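Long-range contacts in putative TetR-family transcriptional regulator (Streptomyces coelicolor, PDB 2HXO), which probably binds DNA at regulatory sites and controls transcription there, as TetR-family proteins generally do: residues A24-L28 / A41-L46; T68-V72 / T123-I128. All blocks are in the same frame, centred on the assembly; numbering follows the deposited sequence.

Contact 1 of 2, residues A24-L28 / A41-L46; sequences AAVEL and ALAERL
The first helix of the TetR DNA-binding domain packs here against the first helix of the predicted helix-turn-helix: Ala24, Glu27 and Leu28 of helix 18-31 face Ala41, Leu42, Arg45 and Leu46 of helix 39-46. The two segment axes pass 9.8 Å apart at 114°, and the backbones come nearest at Ala24 and Leu42. Ala24 CB touches both leucine ends, 3.5 Å from Leu46 CD1 and 4.0 Å from Leu42 CD2. Leu28 splits its methyls: Leu28 CD1 rests on the backbone at Ala41 and Leu42, 3.8 Å from Leu42 N, while Leu28 CD2 lies alongside the arginine chain, 3.2 Å from Arg45 CD. Bent at chi2 and chi3 (-144° and 60°), Arg45 passes Leu28 and brings its guanidinium face-on to the Glu27 carboxylate. Glu27 OE1 lies over that face, offset toward the rim and 3.5 Å from Arg45 NH2. Because this oxygen is well out of the guanidinium plane, the salt bridge works by charge, with no N-H aimed at it. Leu63 of helix 60-76 touches Ala25 and Leu42, so the next helix packs against both segments. A buried alanine-leucine seam edged by an ion pair thus joins helix 18-31 to the helix-turn-helix, as in TetR-type N-terminal domains.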
ATOM      1  N   ALA A  24      -3.157 -14.832 -22.626  1.00 56.73           N
ATOM      2  CA  ALA A  24      -4.502 -15.333 -22.370  1.00 56.08           C
ATOM      3  C   ALA A  24      -4.930 -15.114 -20.923  1.00 55.95           C
ATOM      4  O   ALA A  24      -6.043 -14.668 -20.659  1.00 56.62           O
ATOM      5  CB  ALA A  24      -4.580 -16.816 -22.717  1.00 55.03           C
ATOM      6  N   ALA A  25      -4.046 -15.435 -19.985  1.00 56.05           N
ATOM      7  CA  ALA A  25      -4.354 -15.265 -18.570  1.00 56.21           C
ATOM      8  C   ALA A  25      -4.590 -13.784 -18.236  1.00 56.39           C
ATOM      9  O   ALA A  25      -5.478 -13.447 -17.445  1.00 55.94           O
ATOM     10  CB  ALA A  25      -3.220 -15.834 -17.719  1.00 55.65           C
ATOM     11  N   VAL A  26      -3.794 -12.904 -18.838  1.00 55.99           N
ATOM     12  CA  VAL A  26      -3.941 -11.472 -18.611  1.00 56.60           C
ATOM     13  C   VAL A  26      -5.337 -11.011 -19.068  1.00 57.82           C
ATOM     14  O   VAL A  26      -6.056 -10.338 -18.321  1.00 57.64           O
ATOM     15  CB  VAL A  26      -2.855 -10.667 -19.376  1.00 56.29           C
ATOM     16  CG1 VAL A  26      -3.122  -9.166 -19.238  1.00 55.77           C
ATOM     17  CG2 VAL A  26      -1.472 -11.010 -18.835  1.00 55.20           C
ATOM     18  N   GLU A  27      -5.714 -11.381 -20.289  1.00 58.59           N
ATOM     19  CA  GLU A  27      -7.019 -11.018 -20.838  1.00 60.56           C
ATOM     20  C   GLU A  27      -8.115 -11.474 -19.888  1.00 60.49           C
ATOM     21  O   GLU A  27      -9.052 -10.732 -19.593  1.00 60.39           O
ATOM     22  CB  GLU A  27      -7.229 -11.680 -22.204  1.00 62.34           C
ATOM     23  CG  GLU A  27      -6.168 -11.341 -23.232  1.00 65.78           C
ATOM     24  CD  GLU A  27      -6.346 -12.108 -24.527  1.00 67.98           C
ATOM     25  OE1 GLU A  27      -6.374 -13.360 -24.486  1.00 69.51           O
ATOM     26  OE2 GLU A  27      -6.455 -11.457 -25.589  1.00 69.98           O
ATOM     27  N   LEU A  28      -7.991 -12.706 -19.413  1.00 60.37           N
ATOM     28  CA  LEU A  28      -8.962 -13.260 -18.487  1.00 60.85           C
ATOM     29  C   LEU A  28      -8.932 -12.497 -17.170  1.00 60.94           C
ATOM     30  O   LEU A  28      -9.976 -12.166 -16.616  1.00 61.69           O
ATOM     31  CB  LEU A  28      -8.674 -14.747 -18.238  1.00 61.34           C
ATOM     32  CG  LEU A  28      -8.891 -15.685 -19.434  1.00 61.83           C
ATOM     33  CD1 LEU A  28      -8.442 -17.100 -19.074  1.00 61.86           C
ATOM     34  CD2 LEU A  28     -10.369 -15.672 -19.831  1.00 61.53           C
ATOM     35  N   ALA A  41     -11.311 -22.018 -18.765  1.00 67.72           N
ATOM     36  CA  ALA A  41     -11.286 -20.683 -19.356  1.00 67.97           C
ATOM     37  C   ALA A  41     -10.018 -20.499 -20.191  1.00 68.30           C
ATOM     38  O   ALA A  41     -10.080 -20.093 -21.357  1.00 68.26           O
ATOM     39  CB  ALA A  41     -11.352 -19.629 -18.261  1.00 67.87           C
ATOM     40  N   LEU A  42      -8.870 -20.812 -19.594  1.00 68.40           N
ATOM     41  CA  LEU A  42      -7.587 -20.676 -20.277  1.00 69.26           C
ATOM     42  C   LEU A  42      -7.546 -21.582 -21.510  1.00 70.22           C
ATOM     43  O   LEU A  42      -7.198 -21.147 -22.610  1.00 68.96           O
ATOM     44  CB  LEU A  42      -6.441 -21.051 -19.327  1.00 68.98           C
ATOM     45  CG  LEU A  42      -5.030 -20.478 -19.529  1.00 69.31           C
ATOM     46  CD1 LEU A  42      -4.052 -21.368 -18.769  1.00 69.44           C
ATOM     47  CD2 LEU A  42      -4.638 -20.425 -21.000  1.00 69.34           C
ATOM     48  N   ALA A  43      -7.902 -22.848 -21.314  1.00 72.06           N
ATOM     49  CA  ALA A  43      -7.905 -23.817 -22.403  1.00 74.13           C
ATOM     50  C   ALA A  43      -8.802 -23.361 -23.551  1.00 75.35           C
ATOM     51  O   ALA A  43      -8.404 -23.412 -24.714  1.00 74.84           O
ATOM     52  CB  ALA A  43      -8.363 -25.177 -21.885  1.00 74.36           C
ATOM     53  N   GLU A  44     -10.012 -22.915 -23.223  1.00 77.29           N
ATOM     54  CA  GLU A  44     -10.942 -22.456 -24.244  1.00 79.84           C
ATOM     55  C   GLU A  44     -10.410 -21.243 -25.000  1.00 81.02           C
ATOM     56  O   GLU A  44     -10.370 -21.244 -26.230  1.00 81.12           O
ATOM     57  CB  GLU A  44     -12.301 -22.122 -23.618  1.00 80.98           C
ATOM     58  CG  GLU A  44     -13.135 -23.336 -23.222  1.00 82.59           C
ATOM     59  CD  GLU A  44     -14.399 -22.964 -22.456  1.00 83.44           C
ATOM     60  OE1 GLU A  44     -15.109 -22.033 -22.895  1.00 83.80           O
ATOM     61  OE2 GLU A  44     -14.687 -23.609 -21.421  1.00 83.77           O
ATOM     62  N   ARG A  45      -9.994 -20.210 -24.275  1.00 82.26           N
ATOM     63  CA  ARG A  45      -9.479 -19.015 -24.933  1.00 83.83           C
ATOM     64  C   ARG A  45      -8.230 -19.310 -25.739  1.00 83.58           C
ATOM     65  O   ARG A  45      -7.905 -18.588 -26.681  1.00 83.32           O
ATOM     66  CB  ARG A  45      -9.186 -17.915 -23.915  1.00 85.58           C
ATOM     67  CG  ARG A  45     -10.439 -17.319 -23.309  1.00 89.06           C
ATOM     68  CD  ARG A  45     -10.279 -15.827 -23.070  1.00 91.09           C
ATOM     69  NE  ARG A  45     -10.011 -15.104 -24.309  1.00 92.81           N
ATOM     70  CZ  ARG A  45      -9.951 -13.779 -24.400  1.00 93.79           C
ATOM     71  NH1 ARG A  45     -10.142 -13.030 -23.320  1.00 94.15           N
ATOM     72  NH2 ARG A  45      -9.702 -13.202 -25.569  1.00 93.79           N
ATOM     73  N   LEU A  46      -7.537 -20.380 -25.368  1.00 84.14           N
ATOM     74  CA  LEU A  46      -6.316 -20.779 -26.059  1.00 84.87           C
ATOM     75  C   LEU A  46      -6.640 -21.692 -27.241  1.00 85.16           C
ATOM     76  O   LEU A  46      -5.798 -21.919 -28.114  1.00 84.79           O
ATOM     77  CB  LEU A  46      -5.380 -21.496 -25.084  1.00 84.69           C
ATOM     78  CG  LEU A  46      -3.926 -21.021 -25.006  1.00 84.74           C
ATOM     79  CD1 LEU A  46      -3.858 -19.513 -24.824  1.00 84.90           C
ATOM     80  CD2 LEU A  46      -3.246 -21.727 -23.848  1.00 84.50           C
TER

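Contact 2 of 2, residues T68-V72 / T123-I128; sequences TDAVV and TVAPRI
Val72 overlaps two side chains of helix 124-138: its CG1 meets Ile128 CD1 at 3.4 Å, and both of its methyls lie against CG2 of Val124, CG1 at 3.8 Å. Val72 crosses each of these side chains at about a right angle. The buried patch is continued by Leu98 of helix 87-104, which packs on Val72, and by Gln115 of helix 107-118, which touches Val124. On the more open flank, Asp69 holds its CG anti to the backbone N (chi1 -175°), which carries the carboxylate across to Thr123 and Arg127. One oxygen, OD1, takes two donors from the same face of the carboxylate. Thr123 OG1 donates to Asp69 OD1 at 2.6 Å from high above that plane, whereas Arg127 NH1 donates to the same OD1 at 2.7 Å on its syn side. The arginine bond, part of a salt bridge, is bent (142° at the hydrogen), although Asp69 OD1 stays near the guanidinium plane. Without the carboxylate, as with an alanine here, Arg127 is likely to lose this countercharge and the Thr123 hydroxyl this acceptor. Arg127 NE makes a weak hydrogen bond to Tyr199 OH of the second subunit, so this flank borders the subunit interface. The near-parallel packing, 25° between segments, is consistent with the TetR fold, where the helix leaving the DNA-binding domain packs on the all-helical C-terminal domain.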
ATOM      1  N   THR A  68       1.768 -11.282 -13.902  1.00 41.40           N
ATOM      2  CA  THR A  68       2.165 -10.079 -13.192  1.00 43.15           C
ATOM      3  C   THR A  68       3.504  -9.573 -13.752  1.00 44.19           C
ATOM      4  O   THR A  68       3.656  -8.389 -14.053  1.00 44.58           O
ATOM      5  CB  THR A  68       2.309 -10.379 -11.694  1.00 42.72           C
ATOM      6  OG1 THR A  68       1.038 -10.796 -11.188  1.00 42.11           O
ATOM      7  CG2 THR A  68       2.792  -9.141 -10.929  1.00 44.41           C
ATOM      8  N   ASP A  69       4.451 -10.494 -13.916  1.00 45.16           N
ATOM      9  CA  ASP A  69       5.785 -10.188 -14.425  1.00 45.42           C
ATOM     10  C   ASP A  69       5.747  -9.614 -15.838  1.00 46.22           C
ATOM     11  O   ASP A  69       6.427  -8.631 -16.137  1.00 46.34           O
ATOM     12  CB  ASP A  69       6.638 -11.463 -14.405  1.00 46.37           C
ATOM     13  CG  ASP A  69       8.089 -11.224 -14.811  1.00 47.23           C
ATOM     14  OD1 ASP A  69       8.918 -10.929 -13.928  1.00 49.13           O
ATOM     15  OD2 ASP A  69       8.407 -11.336 -16.013  1.00 47.11           O
ATOM     16  N   ALA A  70       4.953 -10.225 -16.709  1.00 46.71           N
ATOM     17  CA  ALA A  70       4.857  -9.768 -18.092  1.00 45.78           C
ATOM     18  C   ALA A  70       4.313  -8.343 -18.177  1.00 45.78           C
ATOM     19  O   ALA A  70       4.838  -7.504 -18.909  1.00 46.53           O
ATOM     20  CB  ALA A  70       3.971 -10.715 -18.892  1.00 46.08           C
ATOM     21  N   VAL A  71       3.251  -8.077 -17.432  1.00 45.89           N
ATOM     22  CA  VAL A  71       2.639  -6.759 -17.420  1.00 46.68           C
ATOM     23  C   VAL A  71       3.586  -5.696 -16.852  1.00 46.44           C
ATOM     24  O   VAL A  71       3.704  -4.604 -17.399  1.00 46.20           O
ATOM     25  CB  VAL A  71       1.328  -6.785 -16.598  1.00 46.61           C
ATOM     26  CG1 VAL A  71       1.020  -5.400 -16.044  1.00 46.68           C
ATOM     27  CG2 VAL A  71       0.188  -7.269 -17.483  1.00 47.27           C
ATOM     28  N   VAL A  72       4.255  -6.027 -15.754  1.00 45.86           N
ATOM     29  CA  VAL A  72       5.179  -5.103 -15.112  1.00 45.63           C
ATOM     30  C   VAL A  72       6.365  -4.782 -16.023  1.00 47.11           C
ATOM     31  O   VAL A  72       6.705  -3.612 -16.226  1.00 48.27           O
ATOM     32  CB  VAL A  72       5.672  -5.686 -13.768  1.00 43.59           C
ATOM     33  CG1 VAL A  72       6.815  -4.857 -13.212  1.00 42.26           C
ATOM     34  CG2 VAL A  72       4.515  -5.720 -12.774  1.00 40.54           C
ATOM     35  N   THR A 123       9.828 -13.488  -9.642  1.00 54.14           N
ATOM     36  CA  THR A 123      10.743 -12.756 -10.497  1.00 52.83           C
ATOM     37  C   THR A 123      10.439 -11.269 -10.613  1.00 51.11           C
ATOM     38  O   THR A 123      11.292 -10.499 -11.037  1.00 50.81           O
ATOM     39  CB  THR A 123      10.738 -13.333 -11.906  1.00 53.01           C
ATOM     40  OG1 THR A 123       9.468 -13.071 -12.511  1.00 54.40           O
ATOM     41  CG2 THR A 123      10.977 -14.837 -11.861  1.00 54.48           C
ATOM     42  N   VAL A 124       9.233 -10.854 -10.245  1.00 49.04           N
ATOM     43  CA  VAL A 124       8.897  -9.450 -10.378  1.00 47.41           C
ATOM     44  C   VAL A 124       9.584  -8.588  -9.322  1.00 45.52           C
ATOM     45  O   VAL A 124      10.112  -7.523  -9.636  1.00 43.35           O
ATOM     46  CB  VAL A 124       7.368  -9.214 -10.318  1.00 48.20           C
ATOM     47  CG1 VAL A 124       6.865  -9.420  -8.926  1.00 49.02           C
ATOM     48  CG2 VAL A 124       7.042  -7.790 -10.776  1.00 48.90           C
ATOM     49  N   ALA A 125       9.595  -9.063  -8.080  1.00 43.97           N
ATOM     50  CA  ALA A 125      10.205  -8.316  -6.992  1.00 43.25           C
ATOM     51  C   ALA A 125      11.655  -7.935  -7.285  1.00 43.40           C
ATOM     52  O   ALA A 125      11.994  -6.751  -7.316  1.00 43.72           O
ATOM     53  CB  ALA A 125      10.117  -9.107  -5.700  1.00 41.88           C
ATOM     54  N   PRO A 126      12.534  -8.931  -7.511  1.00 42.57           N
ATOM     55  CA  PRO A 126      13.942  -8.622  -7.794  1.00 42.16           C
ATOM     56  C   PRO A 126      14.166  -7.707  -8.998  1.00 40.95           C
ATOM     57  O   PRO A 126      15.123  -6.941  -9.029  1.00 40.59           O
ATOM     58  CB  PRO A 126      14.577 -10.011  -7.964  1.00 41.51           C
ATOM     59  CG  PRO A 126      13.428 -10.865  -8.393  1.00 41.57           C
ATOM     60  CD  PRO A 126      12.310 -10.387  -7.519  1.00 41.41           C
ATOM     61  N   ARG A 127      13.289  -7.777  -9.989  1.00 40.40           N
ATOM     62  CA  ARG A 127      13.444  -6.912 -11.157  1.00 40.57           C
ATOM     63  C   ARG A 127      13.100  -5.443 -10.838  1.00 39.60           C
ATOM     64  O   ARG A 127      13.748  -4.525 -11.338  1.00 39.39           O
ATOM     65  CB  ARG A 127      12.596  -7.450 -12.313  1.00 39.04           C
ATOM     66  CG  ARG A 127      13.219  -8.696 -12.912  1.00 40.87           C
ATOM     67  CD  ARG A 127      12.312  -9.438 -13.871  1.00 40.33           C
ATOM     68  NE  ARG A 127      13.074 -10.459 -14.582  1.00 42.08           N
ATOM     69  CZ  ARG A 127      12.547 -11.530 -15.173  1.00 41.67           C
ATOM     70  NH1 ARG A 127      11.237 -11.736 -15.146  1.00 37.62           N
ATOM     71  NH2 ARG A 127      13.342 -12.407 -15.774  1.00 40.46           N
ATOM     72  N   ILE A 128      12.096  -5.233  -9.994  1.00 38.83           N
ATOM     73  CA  ILE A 128      11.710  -3.885  -9.596  1.00 39.27           C
ATOM     74  C   ILE A 128      12.832  -3.362  -8.722  1.00 37.89           C
ATOM     75  O   ILE A 128      13.280  -2.232  -8.868  1.00 36.47           O
ATOM     76  CB  ILE A 128      10.423  -3.850  -8.737  1.00 39.00           C
ATOM     77  CG1 ILE A 128       9.267  -4.505  -9.478  1.00 40.91           C
ATOM     78  CG2 ILE A 128      10.093  -2.412  -8.387  1.00 36.58           C
ATOM     79  CD1 ILE A 128       9.040  -3.926 -10.849  1.00 44.53           C
TER

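In the fold
From the N terminus, helix 18-31 leads through a short connection to helix 39-46, and contact 1 closes this loop, with 12 residues between its segments. The chain then passes through the rest of the predicted helix-turn-helix into helix 60-76. Contact 2 opens on that helix and closes a longer loop of 50 residues, including helices 87-104 and 107-118, at segment 123-128. The contacts follow in series, neither nested nor crossed; the centres of contact 1 and contact 2 lie about 20 Å apart. Helix 60-76 bridges them: Val71 CG2 lies 4.2 Å from Val26 CG1 of segment 24-28, joining the DNA-binding domain to the C-terminal helical body.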